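Tumour necrosis factor receptor (Ectromelia virus, PDB 3ON9) probably binds host tumour necrosis factor and various chemokines outside the cell, this chain being its SECRET domain, a chemokine-binding beta-sandwich. Local coordinates at residues L38-T43 with A63-F68; D10-M15 with G53-V58; T69-H74 with A130-I135; L85-N90 with L123-V128. All blocks are in the same frame, centred on the assembly; numbering follows the deposited sequence.

Contact 1: residues L38-T43 with A63-F68; sequences LTITLT and ATSGFF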
loop_
_atom_site.group_PDB
_atom_site.type_symbol
_atom_site.label_atom_id
_atom_site.label_comp_id
_atom_site.label_asym_id
_atom_site.label_seq_id
_atom_site.Cartn_x
_atom_site.Cartn_y
_atom_site.Cartn_z
ATOM N N LEU A 38 6.398 -7.049 11.635
ATOM C CA LEU A 38 5.541 -6.969 10.448
ATOM C C LEU A 38 6.367 -6.637 9.221
ATOM O O LEU A 38 7.244 -5.784 9.287
ATOM C CB LEU A 38 4.475 -5.871 10.627
ATOM C CG LEU A 38 3.232 -6.250 11.431
ATOM C CD1 LEU A 38 2.571 -5.009 12.033
ATOM C CD2 LEU A 38 2.257 -7.024 10.573
ATOM N N THR A 39 6.084 -7.295 8.096
ATOM C CA THR A 39 6.734 -6.927 6.840
ATOM C C THR A 39 5.650 -6.682 5.800
ATOM O O THR A 39 4.723 -7.481 5.656
ATOM C CB THR A 39 7.676 -8.021 6.320
ATOM O OG1 THR A 39 8.673 -8.306 7.312
ATOM C CG2 THR A 39 8.375 -7.558 5.025
ATOM N N ILE A 40 5.768 -5.563 5.099
ATOM C CA ILE A 40 4.864 -5.257 3.996
ATOM C C ILE A 40 5.672 -5.340 2.706
ATOM O O ILE A 40 6.670 -4.632 2.548
ATOM C CB ILE A 40 4.256 -3.860 4.126
ATOM C CG1 ILE A 40 3.575 -3.693 5.490
ATOM C CG2 ILE A 40 3.269 -3.610 2.976
ATOM C CD1 ILE A 40 3.199 -2.254 5.814
ATOM N N THR A 41 5.230 -6.206 1.796
ATOM C CA THR A 41 5.929 -6.462 0.533
ATOM C C THR A 41 5.041 -6.094 -0.651
ATOM O O THR A 41 3.918 -6.593 -0.797
ATOM C CB THR A 41 6.358 -7.943 0.416
ATOM O OG1 THR A 41 7.187 -8.287 1.532
ATOM C CG2 THR A 41 7.119 -8.202 -0.891
ATOM N N LEU A 42 5.556 -5.195 -1.484
ATOM C CA LEU A 42 4.851 -4.695 -2.649
ATOM C C LEU A 42 5.551 -5.059 -3.959
ATOM O O LEU A 42 6.728 -4.759 -4.143
ATOM C CB LEU A 42 4.760 -3.170 -2.565
ATOM C CG LEU A 42 4.361 -2.443 -3.851
ATOM C CD1 LEU A 42 2.895 -2.663 -4.207
ATOM C CD2 LEU A 42 4.670 -0.967 -3.697
ATOM N N THR A 43 4.824 -5.677 -4.876
ATOM C CA THR A 43 5.310 -5.787 -6.257
ATOM C C THR A 43 4.412 -5.001 -7.217
ATOM O O THR A 43 3.287 -4.621 -6.890
ATOM C CB THR A 43 5.485 -7.243 -6.736
ATOM O OG1 THR A 43 4.217 -7.896 -6.794
ATOM C CG2 THR A 43 6.416 -8.020 -5.803
ATOM N N ALA A 63 -0.470 2.688 13.302
ATOM C CA ALA A 63 0.497 2.970 12.243
ATOM C C ALA A 63 -0.174 3.350 10.927
ATOM O O ALA A 63 -1.176 2.753 10.542
ATOM C CB ALA A 63 1.398 1.771 12.027
ATOM N N THR A 64 0.393 4.343 10.248
ATOM C CA THR A 64 0.087 4.558 8.843
ATOM C C THR A 64 1.373 4.318 8.064
ATOM O O THR A 64 2.448 4.663 8.527
ATOM C CB THR A 64 -0.488 5.969 8.553
ATOM O OG1 THR A 64 -0.880 6.057 7.173
ATOM C CG2 THR A 64 0.529 7.058 8.857
ATOM N N SER A 65 1.258 3.711 6.894
ATOM C CA SER A 65 2.429 3.366 6.103
ATOM C C SER A 65 2.044 3.372 4.635
ATOM O O SER A 65 0.869 3.396 4.302
ATOM C CB SER A 65 2.980 1.994 6.522
ATOM O OG SER A 65 2.114 0.931 6.142
ATOM N N GLY A 66 3.030 3.372 3.740
ATOM C CA GLY A 66 2.673 3.324 2.337
ATOM C C GLY A 66 3.857 3.420 1.409
ATOM O O GLY A 66 4.990 3.614 1.855
ATOM N N PHE A 67 3.575 3.253 0.117
ATOM C CA PHE A 67 4.558 3.428 -0.953
ATOM C C PHE A 67 3.909 4.314 -2.015
ATOM O O PHE A 67 2.702 4.248 -2.214
ATOM C CB PHE A 67 4.902 2.099 -1.627
ATOM C CG PHE A 67 5.278 0.981 -0.690
ATOM C CD1 PHE A 67 6.610 0.601 -0.552
ATOM C CD2 PHE A 67 4.301 0.267 -0.003
ATOM C CE1 PHE A 67 6.971 -0.441 0.281
ATOM C CE2 PHE A 67 4.641 -0.780 0.829
ATOM C CZ PHE A 67 5.987 -1.136 0.978
ATOM N N PHE A 68 4.694 5.122 -2.721
ATOM C CA PHE A 68 4.119 5.914 -3.800
ATOM C C PHE A 68 5.106 6.133 -4.929
ATOM O O PHE A 68 6.317 6.001 -4.750
ATOM C CB PHE A 68 3.603 7.260 -3.278
ATOM C CG PHE A 68 4.671 8.105 -2.655
ATOM C CD1 PHE A 68 5.354 9.052 -3.406
ATOM C CD2 PHE A 68 5.004 7.941 -1.325
ATOM C CE1 PHE A 68 6.352 9.833 -2.827
ATOM C CE2 PHE A 68 5.991 8.714 -0.737
ATOM C CZ PHE A 68 6.672 9.661 -1.495
#
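Phe67 of strand 63-68 stands between Ile40 and Leu42 of strand 38-43, and its atoms carry most of the contact. Its CB lies 3.7 Å from Leu42 CD2. With CG anti to the carbonyl carbon (chi1 -51°), the ring rises toward the other strand and brings one face under Leu42. The CD2 methyl of Leu42 is 3.6 Å from Phe67 CG and 4.0 Å from the ring centroid, a CH-pi contact 28° off the ring normal, and Leu42 CB covers the ring centre. Farther out, Phe67 CE2 meets the CG2 methyl of Ile40 at 3.8 Å, this time at the ring edge, and Phe67 CZ ends 3.9 Å from Ile40 O. The other branch of Ile40 goes to Ser65, whose OG is 3.4 Å from Ile40 CD1; that buried hydroxyl is satisfied by a hydrogen bond with Ile13 O. The two strands run nearly the same way, 21° apart, with axes 9.2 Å from each other and no hydrogen bond between them: they belong to the two facing sheets of the sandwich. Strands 30-34 and 82-89 flank 38-43 in one sheet, strands 51-59 and 8-16 flank 63-68 in the other, and Phe51 touches both Leu42 and Phe67.

Contact 2: residues D10-M15 with G53-V58; sequences DVEINM and GDYYSV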
loop_
_atom_site.group_PDB
_atom_site.type_symbol
_atom_site.label_atom_id
_atom_site.label_comp_id
_atom_site.label_asym_id
_atom_site.label_seq_id
_atom_site.Cartn_x
_atom_site.Cartn_y
_atom_site.Cartn_z
ATOM N N ASP A 10 -0.529 5.178 -5.502
ATOM C CA ASP A 10 -0.403 5.418 -4.078
ATOM C C ASP A 10 -0.869 4.139 -3.404
ATOM O O ASP A 10 -1.929 3.613 -3.731
ATOM C CB ASP A 10 -1.289 6.618 -3.698
ATOM C CG ASP A 10 -1.662 6.645 -2.227
ATOM O OD1 ASP A 10 -0.878 7.194 -1.432
ATOM O OD2 ASP A 10 -2.755 6.134 -1.886
ATOM N N VAL A 11 -0.043 3.601 -2.512
ATOM C CA VAL A 11 -0.414 2.435 -1.733
ATOM C C VAL A 11 -0.317 2.823 -0.267
ATOM O O VAL A 11 0.713 3.320 0.171
ATOM C CB VAL A 11 0.516 1.234 -2.041
ATOM C CG1 VAL A 11 0.144 0.042 -1.166
ATOM C CG2 VAL A 11 0.430 0.862 -3.514
ATOM N N GLU A 12 -1.406 2.631 0.478
ATOM C CA GLU A 12 -1.447 2.954 1.898
ATOM C C GLU A 12 -1.827 1.724 2.682
ATOM O O GLU A 12 -2.738 0.994 2.293
ATOM C CB GLU A 12 -2.493 4.030 2.189
ATOM C CG GLU A 12 -2.283 5.327 1.456
ATOM C CD GLU A 12 -3.557 6.154 1.398
ATOM O OE1 GLU A 12 -4.083 6.532 2.472
ATOM O OE2 GLU A 12 -4.036 6.416 0.275
ATOM N N ILE A 13 -1.141 1.512 3.799
ATOM C CA ILE A 13 -1.458 0.413 4.695
ATOM C C ILE A 13 -1.560 0.944 6.124
ATOM O O ILE A 13 -0.572 1.423 6.691
ATOM C CB ILE A 13 -0.379 -0.714 4.623
ATOM C CG1 ILE A 13 -0.073 -1.120 3.168
ATOM C CG2 ILE A 13 -0.830 -1.932 5.416
ATOM C CD1 ILE A 13 1.113 -0.375 2.521
ATOM N N ASN A 14 -2.751 0.862 6.718
ATOM C CA ASN A 14 -2.940 1.345 8.084
ATOM C C ASN A 14 -3.193 0.160 9.000
ATOM O O ASN A 14 -3.905 -0.761 8.624
ATOM C CB ASN A 14 -4.080 2.369 8.137
ATOM C CG ASN A 14 -3.793 3.570 7.264
ATOM O OD1 ASN A 14 -2.634 3.960 7.107
ATOM N ND2 ASN A 14 -4.831 4.145 6.664
ATOM N N MET A 15 -2.569 0.157 10.173
ATOM C CA MET A 15 -2.500 -1.059 10.980
ATOM C C MET A 15 -2.669 -0.785 12.469
ATOM O O MET A 15 -2.174 0.214 12.979
ATOM C CB MET A 15 -1.146 -1.753 10.760
ATOM C CG MET A 15 -0.879 -2.110 9.304
ATOM S SD MET A 15 0.714 -2.927 9.075
ATOM C CE MET A 15 1.828 -1.537 9.301
ATOM N N GLY A 53 9.216 6.242 -3.064
ATOM C CA GLY A 53 9.229 6.599 -1.659
ATOM C C GLY A 53 8.305 5.740 -0.841
ATOM O O GLY A 53 7.381 5.119 -1.373
ATOM N N ASP A 54 8.563 5.704 0.459
ATOM C CA ASP A 54 7.672 5.015 1.377
ATOM C C ASP A 54 7.718 5.640 2.752
ATOM O O ASP A 54 8.502 6.550 3.001
ATOM C CB ASP A 54 7.955 3.512 1.436
ATOM C CG ASP A 54 9.381 3.181 1.802
ATOM O OD1 ASP A 54 10.081 4.011 2.430
ATOM O OD2 ASP A 54 9.793 2.060 1.449
ATOM N N TYR A 55 6.863 5.156 3.647
ATOM C CA TYR A 55 6.809 5.724 4.987
ATOM C C TYR A 55 6.135 4.755 5.943
ATOM O O TYR A 55 5.430 3.849 5.514
ATOM C CB TYR A 55 6.078 7.075 4.981
ATOM C CG TYR A 55 4.672 7.025 4.427
ATOM C CD1 TYR A 55 3.581 6.795 5.261
ATOM C CD2 TYR A 55 4.433 7.184 3.067
ATOM C CE1 TYR A 55 2.298 6.750 4.759
ATOM C CE2 TYR A 55 3.154 7.134 2.556
ATOM C CZ TYR A 55 2.083 6.913 3.406
ATOM O OH TYR A 55 0.798 6.864 2.888
ATOM N N TYR A 56 6.386 4.953 7.234
ATOM C CA TYR A 56 5.806 4.156 8.305
ATOM C C TYR A 56 5.900 5.035 9.544
ATOM O O TYR A 56 6.995 5.364 10.008
ATOM C CB TYR A 56 6.597 2.843 8.485
ATOM C CG TYR A 56 6.188 2.019 9.687
ATOM C CD1 TYR A 56 5.136 1.114 9.608
ATOM C CD2 TYR A 56 6.860 2.140 10.899
ATOM C CE1 TYR A 56 4.749 0.361 10.720
ATOM C CE2 TYR A 56 6.484 1.397 12.006
ATOM C CZ TYR A 56 5.434 0.502 11.907
ATOM O OH TYR A 56 5.072 -0.249 13.005
ATOM N N SER A 57 4.753 5.453 10.059
ATOM C CA SER A 57 4.714 6.436 11.129
ATOM C C SER A 57 3.651 6.037 12.142
ATOM O O SER A 57 2.547 5.611 11.766
ATOM C CB SER A 57 4.424 7.824 10.547
ATOM O OG SER A 57 4.548 8.821 11.543
ATOM N N VAL A 58 3.977 6.185 13.423
ATOM C CA VAL A 58 3.183 5.604 14.492
ATOM C C VAL A 58 2.766 6.635 15.546
ATOM O O VAL A 58 3.551 7.515 15.932
ATOM C CB VAL A 58 3.960 4.456 15.198
ATOM C CG1 VAL A 58 3.145 3.906 16.362
ATOM C CG2 VAL A 58 4.299 3.342 14.197
HETATM O O HOH W 1 1.054 6.348 0.111
#
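Met15 and Tyr56, like Glu12 and Tyr55, meet across strands 10-15 and 53-58, which run nearly parallel, 18° apart, with axes 9.0 Å from each other and strand 62-69 lying between them in the same sheet. The contact is therefore made by side chains that span a neighbouring strand, and it divides between the two sides of the sheet. On the side packed against the other sheet, the thioether chain of Met15 bends at its last torsion (chi3 -73°), which turns the CE methyl toward Tyr56. It arrives at the ring edge, in the ring plane, 3.8 Å from Tyr56 CE1, and the two side chains cross at about a right angle. The hydroxyl of Tyr56 is held by the carbonyl oxygen of Lys20. On the other side Tyr55 stretches across Gly66, its CG placed between the backbone N and the carbonyl carbon (chi1 57°), and its OH ends 3.7 Å from Glu12 CG. A water completes this meeting: it accepts from Tyr55 OH at 2.8 Å and donates to Asp10 OD1 at 2.6 Å and to Val11 O at 3.0 Å. One water thus joins the phenol to a carboxylate and a backbone carbonyl of the far strand. The other carboxylate oxygen of Asp10, OD2, is 2.5 Å from Glu12 OE2 of the same strand, close enough that one of the two acids probably holds a proton. The chemistry implies a split contact, apolar at Met15 and Tyr56 and water-mediated at Tyr55; within strand 10-15, a proton on one acid would probably ease the repulsion between the carboxyl groups.

Contact 3: residues T69-H74 with A130-I135; sequences TNDKVH and ANTDAI
His74 of loop 69-74 faces Asn131 and Asp133 of loop 130-135, while Asp71 faces Thr132. Among the direct contacts, the amide of Asn131 stands at the edge of the imidazole, the two planes 85° apart, with Asn131 OD1 3.1 Å from His74 CE1. The carboxylate of Asp133 approaches the same ring obliquely, and its OD2 is 3.6 Å from His74 NE2. A looser apolar touch joins Asp71 CB to the methyl Thr132 CG2. Water bridges supply the polar links. One water lies in the plane of the imidazole, 2.9 Å from His74 NE2, and donates a weak bond to Asp133 OD2. A second water donates to Asp71 O, accepts from Lys72 NZ and is 2.8 Å from Thr132 OG1. Bonds within each loop set the groups in place. Lys72 NZ forms a salt bridge with Asp71 OD2, and Asn131 OD1 accepts from Asp133 N at 2.9 Å with the donor above the amide plane. From outside both loops, Ser5 O bonds His74 ND1, which helps fix the rotation of the ring. Residues 131-134 form a type I beta turn, closed by Ala134 N to Asn131 O and reinforced by the Asx turn of Asn131: an arrangement characteristic of a surface turn, here where two loops leaving the same sheet of the sandwich come together through water.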
loop_
_atom_site.group_PDB
_atom_site.type_symbol
_atom_site.label_atom_id
_atom_site.label_comp_id
_atom_site.label_asym_id
_atom_site.label_seq_id
_atom_site.Cartn_x
_atom_site.Cartn_y
_atom_site.Cartn_z
ATOM N N THR A 69 4.573 6.464 -6.096
ATOM C CA THR A 69 5.385 6.604 -7.291
ATOM C C THR A 69 5.672 8.044 -7.637
ATOM O O THR A 69 5.020 8.970 -7.171
ATOM C CB THR A 69 4.659 6.025 -8.527
ATOM O OG1 THR A 69 3.512 6.841 -8.831
ATOM C CG2 THR A 69 4.214 4.612 -8.277
ATOM N N ASN A 70 6.662 8.206 -8.497
ATOM C CA ASN A 70 6.801 9.405 -9.289
ATOM C C ASN A 70 5.503 9.606 -10.067
ATOM O O ASN A 70 4.863 8.634 -10.460
ATOM C CB ASN A 70 7.969 9.206 -10.250
ATOM C CG ASN A 70 8.080 10.315 -11.275
ATOM O OD1 ASN A 70 8.008 11.496 -10.936
ATOM N ND2 ASN A 70 8.264 9.941 -12.534
ATOM N N ASP A 71 5.098 10.851 -10.282
ATOM C CA ASP A 71 3.851 11.089 -10.992
ATOM C C ASP A 71 4.011 11.740 -12.365
ATOM O O ASP A 71 3.073 12.354 -12.866
ATOM C CB ASP A 71 2.869 11.878 -10.112
ATOM C CG ASP A 71 3.440 13.200 -9.631
ATOM O OD1 ASP A 71 2.765 13.873 -8.823
ATOM O OD2 ASP A 71 4.563 13.566 -10.051
ATOM N N LYS A 72 5.177 11.576 -12.988
ATOM C CA LYS A 72 5.454 12.226 -14.274
ATOM C C LYS A 72 5.309 11.335 -15.512
ATOM O O LYS A 72 5.270 11.838 -16.636
ATOM C CB LYS A 72 6.840 12.884 -14.260
ATOM C CG LYS A 72 7.039 13.886 -13.129
ATOM C CD LYS A 72 5.938 14.937 -13.108
ATOM C CE LYS A 72 5.896 15.681 -11.773
ATOM N NZ LYS A 72 4.589 16.371 -11.542
ATOM N N VAL A 73 5.223 10.022 -15.320
ATOM C CA VAL A 73 5.127 9.104 -16.456
ATOM C C VAL A 73 3.806 8.351 -16.436
ATOM O O VAL A 73 3.438 7.774 -15.416
ATOM C CB VAL A 73 6.268 8.063 -16.442
ATOM C CG1 VAL A 73 6.207 7.202 -17.700
ATOM C CG2 VAL A 73 7.632 8.759 -16.299
ATOM N N HIS A 74 3.083 8.365 -17.557
ATOM C CA HIS A 74 1.804 7.670 -17.642
ATOM C C HIS A 74 1.968 6.183 -17.915
ATOM O O HIS A 74 2.901 5.764 -18.623
ATOM C CB HIS A 74 0.904 8.289 -18.721
ATOM C CG HIS A 74 0.414 9.663 -18.388
ATOM N ND1 HIS A 74 -0.816 9.895 -17.812
ATOM C CD2 HIS A 74 0.993 10.876 -18.549
ATOM C CE1 HIS A 74 -0.970 11.195 -17.622
ATOM N NE2 HIS A 74 0.111 11.810 -18.066
ATOM N N ALA A 130 -4.170 7.274 -10.081
ATOM C CA ALA A 130 -4.640 8.580 -10.515
ATOM C C ALA A 130 -3.928 9.083 -11.757
ATOM O O ALA A 130 -2.712 8.962 -11.877
ATOM C CB ALA A 130 -4.486 9.603 -9.388
ATOM N N ASN A 131 -4.702 9.648 -12.681
ATOM C CA ASN A 131 -4.156 10.485 -13.734
ATOM C C ASN A 131 -4.182 11.906 -13.208
ATOM O O ASN A 131 -5.256 12.482 -13.065
ATOM C CB ASN A 131 -5.032 10.382 -14.984
ATOM C CG ASN A 131 -4.500 11.212 -16.132
ATOM O OD1 ASN A 131 -3.537 11.962 -15.975
ATOM N ND2 ASN A 131 -5.126 11.080 -17.300
ATOM N N THR A 132 -3.020 12.467 -12.887
ATOM C CA THR A 132 -2.968 13.813 -12.329
ATOM C C THR A 132 -3.522 14.876 -13.272
ATOM O O THR A 132 -3.814 15.985 -12.842
ATOM C CB THR A 132 -1.557 14.209 -11.859
ATOM O OG1 THR A 132 -0.673 14.307 -12.984
ATOM C CG2 THR A 132 -1.014 13.181 -10.862
ATOM N N ASP A 133 -3.689 14.521 -14.547
ATOM C CA ASP A 133 -4.336 15.401 -15.521
ATOM C C ASP A 133 -5.851 15.430 -15.354
ATOM O O ASP A 133 -6.522 16.323 -15.884
ATOM C CB ASP A 133 -4.029 14.955 -16.954
ATOM C CG ASP A 133 -2.586 15.190 -17.356
ATOM O OD1 ASP A 133 -1.893 16.006 -16.709
ATOM O OD2 ASP A 133 -2.146 14.555 -18.340
ATOM N N ALA A 134 -6.396 14.447 -14.638
ATOM C CA ALA A 134 -7.847 14.293 -14.505
ATOM C C ALA A 134 -8.362 14.787 -13.153
ATOM O O ALA A 134 -7.598 14.923 -12.202
ATOM C CB ALA A 134 -8.243 12.840 -14.723
ATOM N N ILE A 135 -9.661 15.074 -13.078
ATOM C CA ILE A 135 -10.253 15.537 -11.823
ATOM C C ILE A 135 -10.069 14.519 -10.699
ATOM O O ILE A 135 -9.983 13.310 -10.935
ATOM C CB ILE A 135 -11.750 15.903 -11.980
ATOM C CG1 ILE A 135 -12.546 14.722 -12.540
ATOM C CG2 ILE A 135 -11.897 17.112 -12.891
ATOM C CD1 ILE A 135 -14.063 14.941 -12.535
HETATM O O HOH W 2 1.992 14.944 -12.365
HETATM O O HOH W 3 0.593 14.601 -17.326
#

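Contact 4: residues L85-N90 with L123-V128; sequences LEIKCN and LDVYIV
Leu123 opens strand 123-128 by pointing its CD1 methyl at Ile87 of strand 85-89, 4.3 Å from Ile87 CG1. Asp124 is turned to the other side of its strand, where both carboxylate oxygens are bonded, OD1 with His145 ND1 and OD2 with Leu150 N. Val125 then points back inward and makes the closest approach: its CG1 lies 3.5 Å from Leu85 CD2, the two side chains reaching toward each other tip to tip. Leu85 CG is anti to the backbone N (chi1 -166°), which helps carry the CD2 branch across to the valine. The second methyl, Val125 CG2, is shared, 4.1 Å from Leu85 CD2 and 4.3 Å from Ile87 CD1. Tyr126 faces away again, and Ile127 points inward without reaching the other strand, packing on Val113 and Glu111. The strands run antiparallel at 160° with axes 10.4 Å apart, and the contact between them is wholly apolar. Strand 85-89 lies in its sheet between strands 38-45 and 110-116, and its last residue, Cys89, is tied to Cys119 by a disulfide. Strand 123-128 lies in the facing sheet between 8-16 and 140-145, where Ile13 touches both Leu85 and Leu123.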
loop_
_atom_site.group_PDB
_atom_site.type_symbol
_atom_site.label_atom_id
_atom_site.label_comp_id
_atom_site.label_asym_id
_atom_site.label_seq_id
_atom_site.Cartn_x
_atom_site.Cartn_y
_atom_site.Cartn_z
ATOM N N LEU A 85 0.393 -7.019 -2.842
ATOM C CA LEU A 85 0.793 -6.530 -1.541
ATOM C C LEU A 85 0.562 -7.635 -0.535
ATOM O O LEU A 85 -0.503 -8.237 -0.516
ATOM C CB LEU A 85 -0.093 -5.339 -1.174
ATOM C CG LEU A 85 0.333 -4.468 -0.010
ATOM C CD1 LEU A 85 1.660 -3.751 -0.337
ATOM C CD2 LEU A 85 -0.766 -3.456 0.300
ATOM N N GLU A 86 1.563 -7.905 0.292
ATOM C CA GLU A 86 1.435 -8.899 1.345
ATOM C C GLU A 86 1.848 -8.283 2.666
ATOM O O GLU A 86 2.889 -7.626 2.758
ATOM C CB GLU A 86 2.326 -10.112 1.041
ATOM C CG GLU A 86 2.377 -11.139 2.171
ATOM C CD GLU A 86 3.625 -12.017 2.111
ATOM O OE1 GLU A 86 3.515 -13.163 1.617
ATOM O OE2 GLU A 86 4.715 -11.561 2.537
ATOM N N ILE A 87 1.006 -8.468 3.683
ATOM C CA ILE A 87 1.338 -8.059 5.039
ATOM C C ILE A 87 1.633 -9.326 5.845
ATOM O O ILE A 87 0.748 -10.172 6.037
ATOM C CB ILE A 87 0.185 -7.246 5.686
ATOM C CG1 ILE A 87 -0.081 -5.948 4.900
ATOM C CG2 ILE A 87 0.510 -6.918 7.153
ATOM C CD1 ILE A 87 -0.960 -6.101 3.662
ATOM N N LYS A 88 2.876 -9.456 6.303
ATOM C CA LYS A 88 3.337 -10.679 6.970
ATOM C C LYS A 88 3.610 -10.453 8.451
ATOM O O LYS A 88 4.511 -9.693 8.813
ATOM C CB LYS A 88 4.594 -11.219 6.271
ATOM C CG LYS A 88 5.368 -12.293 7.050
ATOM C CD LYS A 88 4.527 -13.549 7.258
ATOM C CE LYS A 88 5.393 -14.772 7.570
ATOM N NZ LYS A 88 6.291 -14.561 8.753
ATOM N N CYS A 89 2.807 -11.107 9.299
ATOM C CA CYS A 89 2.996 -11.083 10.747
ATOM C C CYS A 89 4.133 -12.003 11.136
ATOM O O CYS A 89 4.333 -13.030 10.507
ATOM C CB CYS A 89 1.747 -11.592 11.475
ATOM S SG CYS A 89 0.269 -10.540 11.308
ATOM N N ASN A 90 4.823 -11.657 12.215
ATOM C CA ASN A 90 5.996 -12.403 12.640
ATOM C C ASN A 90 5.799 -13.908 12.682
ATOM O O ASN A 90 6.623 -14.651 12.155
ATOM C CB ASN A 90 6.501 -11.908 13.995
ATOM C CG ASN A 90 7.723 -12.661 14.448
ATOM O OD1 ASN A 90 8.836 -12.433 13.939
ATOM N ND2 ASN A 90 7.532 -13.583 15.384
ATOM N N LEU A 123 -6.744 -3.768 9.807
ATOM C CA LEU A 123 -5.832 -3.615 8.681
ATOM C C LEU A 123 -6.618 -2.987 7.550
ATOM O O LEU A 123 -7.622 -3.545 7.104
ATOM C CB LEU A 123 -5.293 -4.980 8.245
ATOM C CG LEU A 123 -4.511 -5.048 6.926
ATOM C CD1 LEU A 123 -3.321 -4.065 6.934
ATOM C CD2 LEU A 123 -4.036 -6.470 6.639
ATOM N N ASP A 124 -6.169 -1.823 7.088
ATOM C CA ASP A 124 -6.792 -1.141 5.960
ATOM C C ASP A 124 -5.741 -1.000 4.870
ATOM O O ASP A 124 -4.597 -0.633 5.153
ATOM C CB ASP A 124 -7.257 0.268 6.353
ATOM C CG ASP A 124 -8.232 0.274 7.510
ATOM O OD1 ASP A 124 -9.174 -0.537 7.514
ATOM O OD2 ASP A 124 -8.052 1.113 8.410
ATOM N N VAL A 125 -6.132 -1.272 3.631
ATOM C CA VAL A 125 -5.257 -1.062 2.491
ATOM C C VAL A 125 -5.988 -0.231 1.442
ATOM O O VAL A 125 -7.163 -0.469 1.155
ATOM C CB VAL A 125 -4.827 -2.402 1.883
ATOM C CG1 VAL A 125 -4.044 -2.181 0.596
ATOM C CG2 VAL A 125 -3.990 -3.159 2.894
ATOM N N TYR A 126 -5.297 0.763 0.894
ATOM C CA TYR A 126 -5.800 1.494 -0.260
ATOM C C TYR A 126 -4.768 1.464 -1.369
ATOM O O TYR A 126 -3.606 1.797 -1.151
ATOM C CB TYR A 126 -6.118 2.947 0.095
ATOM C CG TYR A 126 -6.975 3.117 1.327
ATOM C CD1 TYR A 126 -8.367 3.122 1.247
ATOM C CD2 TYR A 126 -6.391 3.273 2.572
ATOM C CE1 TYR A 126 -9.144 3.276 2.397
ATOM C CE2 TYR A 126 -7.158 3.427 3.716
ATOM C CZ TYR A 126 -8.521 3.431 3.624
ATOM O OH TYR A 126 -9.252 3.596 4.789
ATOM N N ILE A 127 -5.202 1.058 -2.552
ATOM C CA ILE A 127 -4.359 1.142 -3.742
ATOM C C ILE A 127 -5.056 2.117 -4.677
ATOM O O ILE A 127 -6.181 1.874 -5.107
ATOM C CB ILE A 127 -4.210 -0.220 -4.412
ATOM C CG1 ILE A 127 -3.586 -1.203 -3.418
ATOM C CG2 ILE A 127 -3.320 -0.093 -5.671
ATOM C CD1 ILE A 127 -3.607 -2.642 -3.867
ATOM N N VAL A 128 -4.390 3.226 -4.969
ATOM C CA VAL A 128 -5.037 4.355 -5.629
ATOM C C VAL A 128 -4.289 4.724 -6.894
ATOM O O VAL A 128 -3.102 5.064 -6.850
ATOM C CB VAL A 128 -5.099 5.564 -4.687
ATOM C CG1 VAL A 128 -5.796 6.737 -5.366
ATOM C CG2 VAL A 128 -5.833 5.181 -3.404
#

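In the fold
Contacts 1 and 4 both cross the interior of the sandwich, their centres about 7 Å apart. Strands 38-45 and 82-89 are backbone-bonded neighbours in one sheet, while 62-69 and 122-130 lie in the other with 8-16 between them. Both rely on apolar side chains, built round one aromatic ring in contact 1, purely aliphatic in contact 4. Contact 2 stays within a single sheet, reaching across strand 62-69 on both faces of the sheet, apolar on the inner face and water-bridged on the outer. Contact 3, about 17 Å from the centre of the chain, is a surface meeting of the loops that follow 62-69 and 122-130, held by polar groups and water.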